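Local coordinates for Fe(2+) transporter FeoB (Methanocaldococcus jannaschii, PDB 2WJI), which probably transports ferrous iron across the cell membrane in a GTP-driven system, its N-terminal G domain, the part in this structure, binding guanine nucleotides, at residues K16-V28 against T37-G49. Sequence-based numbering, arbitrary orientation.
Sequences KSTIFNALTGENV and TVEKKEGEFEYNG. With MG (magnesium ion), chain D; GNP (phosphoaminophosphonic acid-guanylate ester), chain C.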
ATOM      1  N   LYS A  16      -1.174   7.015  -2.361  1.00 27.52           N
ATOM      2  CA  LYS A  16      -1.020   5.886  -3.264  1.00 27.48           C
ATOM      3  C   LYS A  16      -0.186   6.256  -4.489  1.00 25.97           C
ATOM      4  O   LYS A  16       0.769   5.563  -4.816  1.00 26.28           O
ATOM      5  CB  LYS A  16      -2.376   5.305  -3.677  1.00 22.54           C
ATOM      6  CG  LYS A  16      -3.162   4.692  -2.526  1.00 23.12           C
ATOM      7  CD  LYS A  16      -4.500   4.096  -3.019  1.00 26.29           C
ATOM      8  CE  LYS A  16      -5.420   5.159  -3.623  1.00 25.44           C
ATOM      9  NZ  LYS A  16      -5.798   6.220  -2.639  1.00 23.62           N
ATOM     10  N   SER A  17      -0.548   7.347  -5.161  1.00 28.56           N
ATOM     11  CA  SER A  17       0.175   7.761  -6.364  1.00 30.29           C
ATOM     12  C   SER A  17       1.622   8.139  -6.057  1.00 31.66           C
ATOM     13  O   SER A  17       2.525   7.797  -6.818  1.00 30.69           O
ATOM     14  CB  SER A  17      -0.525   8.938  -7.042  1.00 35.31           C
ATOM     15  OG  SER A  17      -1.699   8.515  -7.703  1.00 35.62           O
ATOM     16  N   THR A  18       1.826   8.848  -4.948  1.00 26.96           N
ATOM     17  CA  THR A  18       3.162   9.254  -4.508  1.00 26.03           C
ATOM     18  C   THR A  18       4.062   8.027  -4.344  1.00 33.17           C
ATOM     19  O   THR A  18       5.213   8.008  -4.793  1.00 29.77           O
ATOM     20  CB  THR A  18       3.100  10.035  -3.177  1.00 27.23           C
ATOM     21  OG1 THR A  18       2.302  11.212  -3.346  1.00 31.49           O
ATOM     22  CG2 THR A  18       4.500  10.449  -2.714  1.00 23.31           C
ATOM     23  N   ILE A  19       3.524   6.992  -3.709  1.00 31.86           N
ATOM     24  CA  ILE A  19       4.264   5.753  -3.525  1.00 30.30           C
ATOM     25  C   ILE A  19       4.433   4.992  -4.841  1.00 30.49           C
ATOM     26  O   ILE A  19       5.507   4.464  -5.113  1.00 32.36           O
ATOM     27  CB  ILE A  19       3.624   4.880  -2.429  1.00 28.07           C
ATOM     28  CG1 ILE A  19       3.918   5.503  -1.061  1.00 27.75           C
ATOM     29  CG2 ILE A  19       4.131   3.440  -2.511  1.00 25.57           C
ATOM     30  CD1 ILE A  19       3.006   5.038   0.057  1.00 28.25           C
ATOM     31  N   PHE A  20       3.389   4.961  -5.667  1.00 29.90           N
ATOM     32  CA  PHE A  20       3.481   4.328  -6.980  1.00 29.66           C
ATOM     33  C   PHE A  20       4.607   4.944  -7.823  1.00 35.68           C
ATOM     34  O   PHE A  20       5.454   4.215  -8.343  1.00 34.73           O
ATOM     35  CB  PHE A  20       2.139   4.402  -7.720  1.00 29.79           C
ATOM     36  CG  PHE A  20       2.140   3.724  -9.058  1.00 30.68           C
ATOM     37  CD1 PHE A  20       1.888   2.361  -9.164  1.00 25.50           C
ATOM     38  CD2 PHE A  20       2.376   4.446 -10.217  1.00 31.47           C
ATOM     39  CE1 PHE A  20       1.879   1.737 -10.400  1.00 30.49           C
ATOM     40  CE2 PHE A  20       2.377   3.824 -11.454  1.00 35.48           C
ATOM     41  CZ  PHE A  20       2.122   2.467 -11.545  1.00 35.25           C
ATOM     42  N   ASN A  21       4.628   6.273  -7.952  1.00 30.57           N
ATOM     43  CA  ASN A  21       5.731   6.943  -8.656  1.00 35.97           C
ATOM     44  C   ASN A  21       7.090   6.625  -8.050  1.00 31.73           C
ATOM     45  O   ASN A  21       8.046   6.334  -8.764  1.00 37.11           O
ATOM     46  CB  ASN A  21       5.557   8.468  -8.664  1.00 39.59           C
ATOM     47  CG  ASN A  21       6.888   9.206  -8.897  1.00 47.40           C
ATOM     48  OD1 ASN A  21       7.497   9.729  -7.960  1.00 52.34           O
ATOM     49  ND2 ASN A  21       7.345   9.231 -10.146  1.00 44.08           N
ATOM     50  N   ALA A  22       7.178   6.694  -6.727  1.00 25.97           N
ATOM     51  CA  ALA A  22       8.426   6.429  -6.028  1.00 33.53           C
ATOM     52  C   ALA A  22       8.971   5.022  -6.284  1.00 32.51           C
ATOM     53  O   ALA A  22      10.180   4.837  -6.436  1.00 30.38           O
ATOM     54  CB  ALA A  22       8.259   6.674  -4.529  1.00 32.39           C
ATOM     55  N   LEU A  23       8.081   4.038  -6.325  1.00 26.49           N
ATOM     56  CA  LEU A  23       8.491   2.645  -6.527  1.00 30.17           C
ATOM     57  C   LEU A  23       8.872   2.359  -7.972  1.00 29.78           C
ATOM     58  O   LEU A  23       9.857   1.681  -8.238  1.00 32.40           O
ATOM     59  CB  LEU A  23       7.363   1.685  -6.126  1.00 30.92           C
ATOM     60  CG  LEU A  23       7.071   1.461  -4.641  1.00 30.00           C
ATOM     61  CD1 LEU A  23       5.717   0.785  -4.472  1.00 28.55           C
ATOM     62  CD2 LEU A  23       8.183   0.657  -3.978  1.00 25.51           C
ATOM     63  N   THR A  24       8.067   2.873  -8.897  1.00 32.27           N
ATOM     64  CA  THR A  24       8.121   2.460 -10.293  1.00 38.14           C
ATOM     65  C   THR A  24       8.769   3.489 -11.212  1.00 44.74           C
ATOM     66  O   THR A  24       9.167   3.159 -12.335  1.00 45.45           O
ATOM     67  CB  THR A  24       6.708   2.187 -10.818  1.00 37.13           C
ATOM     68  OG1 THR A  24       5.981   3.419 -10.868  1.00 42.16           O
ATOM     69  CG2 THR A  24       5.984   1.226  -9.897  1.00 38.20           C
ATOM     70  N   GLY A  25       8.863   4.730 -10.741  1.00 43.92           N
ATOM     71  CA  GLY A  25       9.424   5.814 -11.529  1.00 46.64           C
ATOM     72  C   GLY A  25       8.455   6.360 -12.565  1.00 50.23           C
ATOM     73  O   GLY A  25       8.834   7.163 -13.420  1.00 50.89           O
ATOM     74  N   GLU A  26       7.201   5.919 -12.492  1.00 46.97           N
ATOM     75  CA  GLU A  26       6.168   6.383 -13.413  1.00 47.47           C
ATOM     76  C   GLU A  26       5.592   7.725 -12.964  1.00 45.00           C
ATOM     77  O   GLU A  26       5.753   8.122 -11.807  1.00 40.63           O
ATOM     78  CB  GLU A  26       5.040   5.348 -13.524  1.00 48.90           C
ATOM     79  CG  GLU A  26       5.482   3.987 -14.046  1.00 54.21           C
ATOM     80  CD  GLU A  26       5.844   4.019 -15.517  1.00 62.65           C
ATOM     81  OE1 GLU A  26       5.374   4.936 -16.224  1.00 67.35           O
ATOM     82  OE2 GLU A  26       6.594   3.128 -15.968  1.00 64.80           O
ATOM     83  N   ASN A  27       4.920   8.411 -13.887  1.00 45.25           N
ATOM     84  CA  ASN A  27       4.265   9.684 -13.594  1.00 47.19           C
ATOM     85  C   ASN A  27       5.172  10.623 -12.806  1.00 52.26           C
ATOM     86  O   ASN A  27       4.887  10.943 -11.652  1.00 49.67           O
ATOM     87  CB  ASN A  27       2.964   9.442 -12.824  1.00 45.58           C
ATOM     88  CG  ASN A  27       2.092   8.379 -13.468  1.00 49.34           C
ATOM     89  OD1 ASN A  27       1.872   8.388 -14.680  1.00 52.85           O
ATOM     90  ND2 ASN A  27       1.591   7.455 -12.657  1.00 47.60           N
ATOM     91  N   VAL A  28       6.259  11.059 -13.439  1.00 57.40           N
ATOM     92  CA  VAL A  28       7.289  11.866 -12.780  1.00 64.89           C
ATOM     93  C   VAL A  28       6.777  13.160 -12.134  1.00 73.97           C
ATOM     94  O   VAL A  28       7.484  13.788 -11.343  1.00 73.80           O
ATOM     95  CB  VAL A  28       8.444  12.194 -13.748  1.00 64.07           C
ATOM     96  CG1 VAL A  28       9.407  11.018 -13.846  1.00 61.78           C
ATOM     97  CG2 VAL A  28       7.893  12.555 -15.112  1.00 64.90           C
ATOM     98  N   THR A  37      -0.119  14.115 -16.688  1.00101.13           N
ATOM     99  CA  THR A  37      -1.554  14.384 -16.639  1.00100.23           C
ATOM    100  C   THR A  37      -2.391  13.103 -16.727  1.00 93.43           C
ATOM    101  O   THR A  37      -3.407  12.974 -16.041  1.00 94.36           O
ATOM    102  CB  THR A  37      -1.991  15.373 -17.748  1.00103.66           C
ATOM    103  OG1 THR A  37      -1.315  15.055 -18.971  1.00105.91           O
ATOM    104  CG2 THR A  37      -1.656  16.804 -17.352  1.00103.51           C
ATOM    105  N   VAL A  38      -1.961  12.163 -17.566  1.00 85.11           N
ATOM    106  CA  VAL A  38      -2.685  10.905 -17.756  1.00 76.89           C
ATOM    107  C   VAL A  38      -2.066   9.778 -16.935  1.00 65.68           C
ATOM    108  O   VAL A  38      -1.329   8.944 -17.463  1.00 61.71           O
ATOM    109  CB  VAL A  38      -2.708  10.483 -19.234  1.00 78.71           C
ATOM    110  CG1 VAL A  38      -3.696   9.345 -19.443  1.00 74.93           C
ATOM    111  CG2 VAL A  38      -3.057  11.672 -20.118  1.00 81.45           C
ATOM    112  N   GLU A  39      -2.392   9.750 -15.648  1.00 59.52           N
ATOM    113  CA  GLU A  39      -1.705   8.888 -14.693  1.00 54.31           C
ATOM    114  C   GLU A  39      -1.684   7.413 -15.080  1.00 51.41           C
ATOM    115  O   GLU A  39      -2.718   6.817 -15.361  1.00 48.10           O
ATOM    116  CB  GLU A  39      -2.309   9.050 -13.296  1.00 51.91           C
ATOM    117  CG  GLU A  39      -1.548   8.301 -12.229  1.00 51.74           C
ATOM    118  CD  GLU A  39      -2.065   8.573 -10.838  1.00 54.34           C
ATOM    119  OE1 GLU A  39      -3.116   9.230 -10.708  1.00 56.72           O
ATOM    120  OE2 GLU A  39      -1.418   8.124  -9.875  1.00 55.06           O
ATOM    121  N   LYS A  40      -0.491   6.829 -15.090  1.00 52.72           N
ATOM    122  CA  LYS A  40      -0.357   5.390 -15.264  1.00 51.50           C
ATOM    123  C   LYS A  40      -0.665   4.687 -13.946  1.00 48.89           C
ATOM    124  O   LYS A  40      -0.240   5.130 -12.878  1.00 44.95           O
ATOM    125  CB  LYS A  40       1.045   5.031 -15.759  1.00 55.08           C
ATOM    126  CG  LYS A  40       1.297   5.451 -17.199  1.00 59.83           C
ATOM    127  CD  LYS A  40       2.687   5.069 -17.666  1.00 63.22           C
ATOM    128  CE  LYS A  40       2.999   5.699 -19.014  1.00 66.92           C
ATOM    129  NZ  LYS A  40       2.872   7.187 -18.982  1.00 65.80           N
ATOM    130  N   LYS A  41      -1.426   3.601 -14.026  1.00 49.57           N
ATOM    131  CA  LYS A  41      -1.832   2.855 -12.843  1.00 47.24           C
ATOM    132  C   LYS A  41      -1.142   1.490 -12.799  1.00 40.90           C
ATOM    133  O   LYS A  41      -1.350   0.712 -11.870  1.00 36.63           O
ATOM    134  CB  LYS A  41      -3.348   2.674 -12.830  1.00 50.85           C
ATOM    135  CG  LYS A  41      -4.110   3.928 -13.227  1.00 58.77           C
ATOM    136  CD  LYS A  41      -4.269   4.890 -12.061  1.00 61.47           C
ATOM    137  CE  LYS A  41      -5.406   4.458 -11.155  1.00 63.32           C
ATOM    138  NZ  LYS A  41      -5.715   5.491 -10.141  1.00 65.10           N
ATOM    139  N   GLU A  42      -0.332   1.206 -13.816  1.00 38.02           N
ATOM    140  CA  GLU A  42       0.459  -0.020 -13.849  1.00 35.18           C
ATOM    141  C   GLU A  42       1.921   0.272 -14.141  1.00 39.59           C
ATOM    142  O   GLU A  42       2.241   1.137 -14.957  1.00 49.31           O
ATOM    143  CB  GLU A  42      -0.096  -1.004 -14.878  1.00 39.12           C
ATOM    144  CG  GLU A  42      -1.223  -1.865 -14.344  1.00 51.93           C
ATOM    145  CD  GLU A  42      -1.831  -2.762 -15.404  1.00 62.67           C
ATOM    146  OE1 GLU A  42      -2.561  -2.241 -16.277  1.00 69.54           O
ATOM    147  OE2 GLU A  42      -1.594  -3.990 -15.356  1.00 61.21           O
ATOM    148  N   GLY A  43       2.807  -0.461 -13.474  1.00 30.22           N
ATOM    149  CA  GLY A  43       4.237  -0.282 -13.645  1.00 38.70           C
ATOM    150  C   GLY A  43       4.982  -1.416 -12.979  1.00 38.43           C
ATOM    151  O   GLY A  43       4.382  -2.434 -12.638  1.00 40.26           O
ATOM    152  N   GLU A  44       6.283  -1.247 -12.782  1.00 37.06           N
ATOM    153  CA  GLU A  44       7.078  -2.275 -12.127  1.00 35.91           C
ATOM    154  C   GLU A  44       8.384  -1.712 -11.575  1.00 35.35           C
ATOM    155  O   GLU A  44       8.840  -0.646 -11.996  1.00 35.82           O
ATOM    156  CB  GLU A  44       7.367  -3.430 -13.098  1.00 40.94           C
ATOM    157  CG  GLU A  44       8.175  -3.023 -14.324  1.00 45.42           C
ATOM    158  CD  GLU A  44       8.457  -4.178 -15.283  1.00 48.87           C
ATOM    159  OE1 GLU A  44       9.606  -4.286 -15.756  1.00 48.96           O
ATOM    160  OE2 GLU A  44       7.538  -4.974 -15.569  1.00 51.43           O
ATOM    161  N   PHE A  45       8.964  -2.426 -10.613  1.00 30.40           N
ATOM    162  CA  PHE A  45      10.340  -2.197 -10.193  1.00 33.87           C
ATOM    163  C   PHE A  45      11.042  -3.534 -10.014  1.00 35.70           C
ATOM    164  O   PHE A  45      10.401  -4.580  -9.927  1.00 35.88           O
ATOM    165  CB  PHE A  45      10.412  -1.395  -8.894  1.00 31.90           C
ATOM    166  CG  PHE A  45       9.816  -2.097  -7.706  1.00 31.02           C
ATOM    167  CD1 PHE A  45      10.610  -2.866  -6.872  1.00 30.49           C
ATOM    168  CD2 PHE A  45       8.465  -1.971  -7.411  1.00 34.57           C
ATOM    169  CE1 PHE A  45      10.067  -3.506  -5.773  1.00 30.24           C
ATOM    170  CE2 PHE A  45       7.920  -2.604  -6.312  1.00 33.50           C
ATOM    171  CZ  PHE A  45       8.728  -3.379  -5.494  1.00 31.17           C
ATOM    172  N   GLU A  46      12.365  -3.484  -9.959  1.00 35.03           N
ATOM    173  CA  GLU A  46      13.192  -4.665  -9.790  1.00 37.31           C
ATOM    174  C   GLU A  46      13.814  -4.573  -8.403  1.00 35.89           C
ATOM    175  O   GLU A  46      14.193  -3.495  -7.974  1.00 29.42           O
ATOM    176  CB  GLU A  46      14.289  -4.638 -10.851  1.00 42.38           C
ATOM    177  CG  GLU A  46      14.807  -5.981 -11.292  1.00 55.79           C
ATOM    178  CD  GLU A  46      15.380  -5.920 -12.697  1.00 63.39           C
ATOM    179  OE1 GLU A  46      14.585  -5.819 -13.663  1.00 64.51           O
ATOM    180  OE2 GLU A  46      16.622  -5.964 -12.830  1.00 66.22           O
ATOM    181  N   TYR A  47      13.895  -5.686  -7.684  1.00 36.37           N
ATOM    182  CA  TYR A  47      14.604  -5.692  -6.407  1.00 34.48           C
ATOM    183  C   TYR A  47      15.256  -7.048  -6.133  1.00 36.70           C
ATOM    184  O   TYR A  47      14.600  -8.081  -6.171  1.00 32.17           O
ATOM    185  CB  TYR A  47      13.681  -5.301  -5.248  1.00 31.29           C
ATOM    186  CG  TYR A  47      14.404  -5.281  -3.916  1.00 34.58           C
ATOM    187  CD1 TYR A  47      15.152  -4.178  -3.525  1.00 31.93           C
ATOM    188  CD2 TYR A  47      14.340  -6.367  -3.054  1.00 37.69           C
ATOM    189  CE1 TYR A  47      15.817  -4.155  -2.309  1.00 35.46           C
ATOM    190  CE2 TYR A  47      15.000  -6.355  -1.839  1.00 41.15           C
ATOM    191  CZ  TYR A  47      15.737  -5.250  -1.471  1.00 37.68           C
ATOM    192  OH  TYR A  47      16.396  -5.241  -0.264  1.00 41.01           O
ATOM    193  N   ASN A  48      16.553  -7.029  -5.849  1.00 37.35           N
ATOM    194  CA  ASN A  48      17.323  -8.251  -5.622  1.00 35.62           C
ATOM    195  C   ASN A  48      17.041  -9.343  -6.636  1.00 37.73           C
ATOM    196  O   ASN A  48      16.715 -10.468  -6.272  1.00 42.12           O
ATOM    197  CB  ASN A  48      17.110  -8.791  -4.204  1.00 37.21           C
ATOM    198  CG  ASN A  48      18.143  -9.833  -3.819  1.00 41.65           C
ATOM    199  OD1 ASN A  48      19.169  -9.983  -4.487  1.00 44.03           O
ATOM    200  ND2 ASN A  48      17.880 -10.559  -2.737  1.00 43.52           N
ATOM    201  N   GLY A  49      17.154  -8.998  -7.911  1.00 36.03           N
ATOM    202  CA  GLY A  49      17.048  -9.975  -8.975  1.00 33.25           C
ATOM    203  C   GLY A  49      15.632 -10.428  -9.301  1.00 35.76           C
ATOM    204  O   GLY A  49      15.459 -11.357 -10.075  1.00 37.02           O
TER
HETATM  205 MG    MG D1167      -3.826   8.708  -6.633  1.00 35.34          MG
HETATM  206  PG  GNP C1166      -6.269   9.383  -4.460  1.00 32.59           P
HETATM  207  O1G GNP C1166      -5.794   8.611  -5.649  1.00 29.73           O
HETATM  208  O2G GNP C1166      -7.129   8.567  -3.513  1.00 29.98           O
HETATM  209  O3G GNP C1166      -6.988  10.544  -5.103  1.00 37.89           O
HETATM  210  N3B GNP C1166      -5.027   9.973  -3.633  1.00 31.56           N
HETATM  211  PB  GNP C1166      -3.615   9.271  -3.350  1.00 31.59           P
HETATM  212  O1B GNP C1166      -3.794   8.186  -2.366  1.00 27.88           O
HETATM  213  O2B GNP C1166      -3.035   8.873  -4.633  1.00 26.02           O
HETATM  214  O3A GNP C1166      -2.677  10.310  -2.712  1.00 30.98           O
HETATM  215  PA  GNP C1166      -1.525  11.086  -3.396  1.00 32.39           P
HETATM  216  O1A GNP C1166      -0.319  10.219  -3.447  1.00 36.74           O
HETATM  217  O2A GNP C1166      -1.951  11.699  -4.674  1.00 26.57           O
HETATM  218  O5' GNP C1166      -1.192  12.249  -2.401  1.00 43.44           O
HETATM  219  C5' GNP C1166      -2.230  12.823  -1.617  1.00 41.36           C
HETATM  220  C4' GNP C1166      -1.687  14.004  -0.835  1.00 38.57           C
HETATM  221  O4' GNP C1166      -0.916  13.550   0.310  1.00 31.70           O
HETATM  222  C3' GNP C1166      -0.767  14.925  -1.630  1.00 39.43           C
HETATM  223  O3' GNP C1166      -0.935  16.263  -1.177  1.00 44.20           O
HETATM  224  C2' GNP C1166       0.608  14.420  -1.243  1.00 36.88           C
HETATM  225  O2' GNP C1166       1.589  15.429  -1.343  1.00 42.39           O
HETATM  226  C1' GNP C1166       0.381  14.086   0.223  1.00 30.41           C
HETATM  227  N9  GNP C1166       1.361  13.127   0.704  1.00 29.52           N
HETATM  228  C8  GNP C1166       1.723  11.946   0.100  1.00 32.81           C
HETATM  229  N7  GNP C1166       2.645  11.301   0.762  1.00 31.57           N
HETATM  230  C5  GNP C1166       2.919  12.112   1.863  1.00 28.46           C
HETATM  231  C6  GNP C1166       3.831  11.937   2.933  1.00 30.48           C
HETATM  232  O6  GNP C1166       4.616  10.995   3.128  1.00 32.23           O
HETATM  233  N1  GNP C1166       3.793  13.001   3.839  1.00 22.50           N
HETATM  234  C2  GNP C1166       2.971  14.101   3.724  1.00 30.08           C
HETATM  235  N2  GNP C1166       3.074  15.027   4.696  1.00 26.42           N
HETATM  236  N3  GNP C1166       2.109  14.272   2.727  1.00 32.81           N
HETATM  237  C4  GNP C1166       2.138  13.246   1.837  1.00 30.18           C
HETATM  238  O   HOH W   1       7.407   0.981 -14.256  1.00 35.19           O
HETATM  239  O   HOH W   2      -4.596   8.963  -8.724  1.00 31.86           O
HETATM  240  O   HOH W   3      -3.397  11.146  -6.853  1.00 37.87           O
HETATM  241  O   HOH W   4      -3.641   6.385  -6.709  1.00 32.04           O
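Asn27 grips the backbone of Lys40 with both ends of its side-chain amide. Lys40 N donates to OD1 of Asn27 at 2.9 Å in a nearly straight bond (177°), while ND2 of Asn27 donates to Lys40 O at 3.0 Å, in the carbonyl plane and on a lone pair. With an alanine here, the N-H and C=O of Lys40 would probably lose both partners, and the segment around Lys40 could shift away from the turn that follows the helix. Next to Asn27, the carboxylate of Glu26 lies across the Lys40 chain, OE1 against CD; Glu26 OE1 and Lys40 NZ stay 4.4 Å apart, too far for a salt bridge. One water joins Glu26 OE2 to Glu44 N.

Packing runs along the helix. Phe20, its CG anti to the backbone N (chi1 -178°), pushes its ring edge at the peptide between Glu42 and Gly43, CZ reaching Glu42 C at 3.4 Å. Gly43 passes close to Phe20, Thr24 and Glu26, leaving little room for a side chain. Farther along, CD2 of Leu23 sits over one face of Phe45, 4.0 Å from CE2.

At the nucleotide end Ser17 OG binds magnesium at 2.4 Å, together with two phosphate oxygens of the GTP analogue and three waters; Glu39 OE1 takes a hydrogen bond from one of these waters, though the exact position of its carboxylate is doubtful. Lys16 NZ bridges two phosphate oxygens, as expected of a P-loop lysine.

Helix 16-24 thus packs at 49° to strand 42-47, the edge of the G-domain sheet. Strand 50-56 pairs with that edge and offers Val54 to both Phe20 and Phe45, while Lys156 of helix 152-162 touches Leu23 and Phe45.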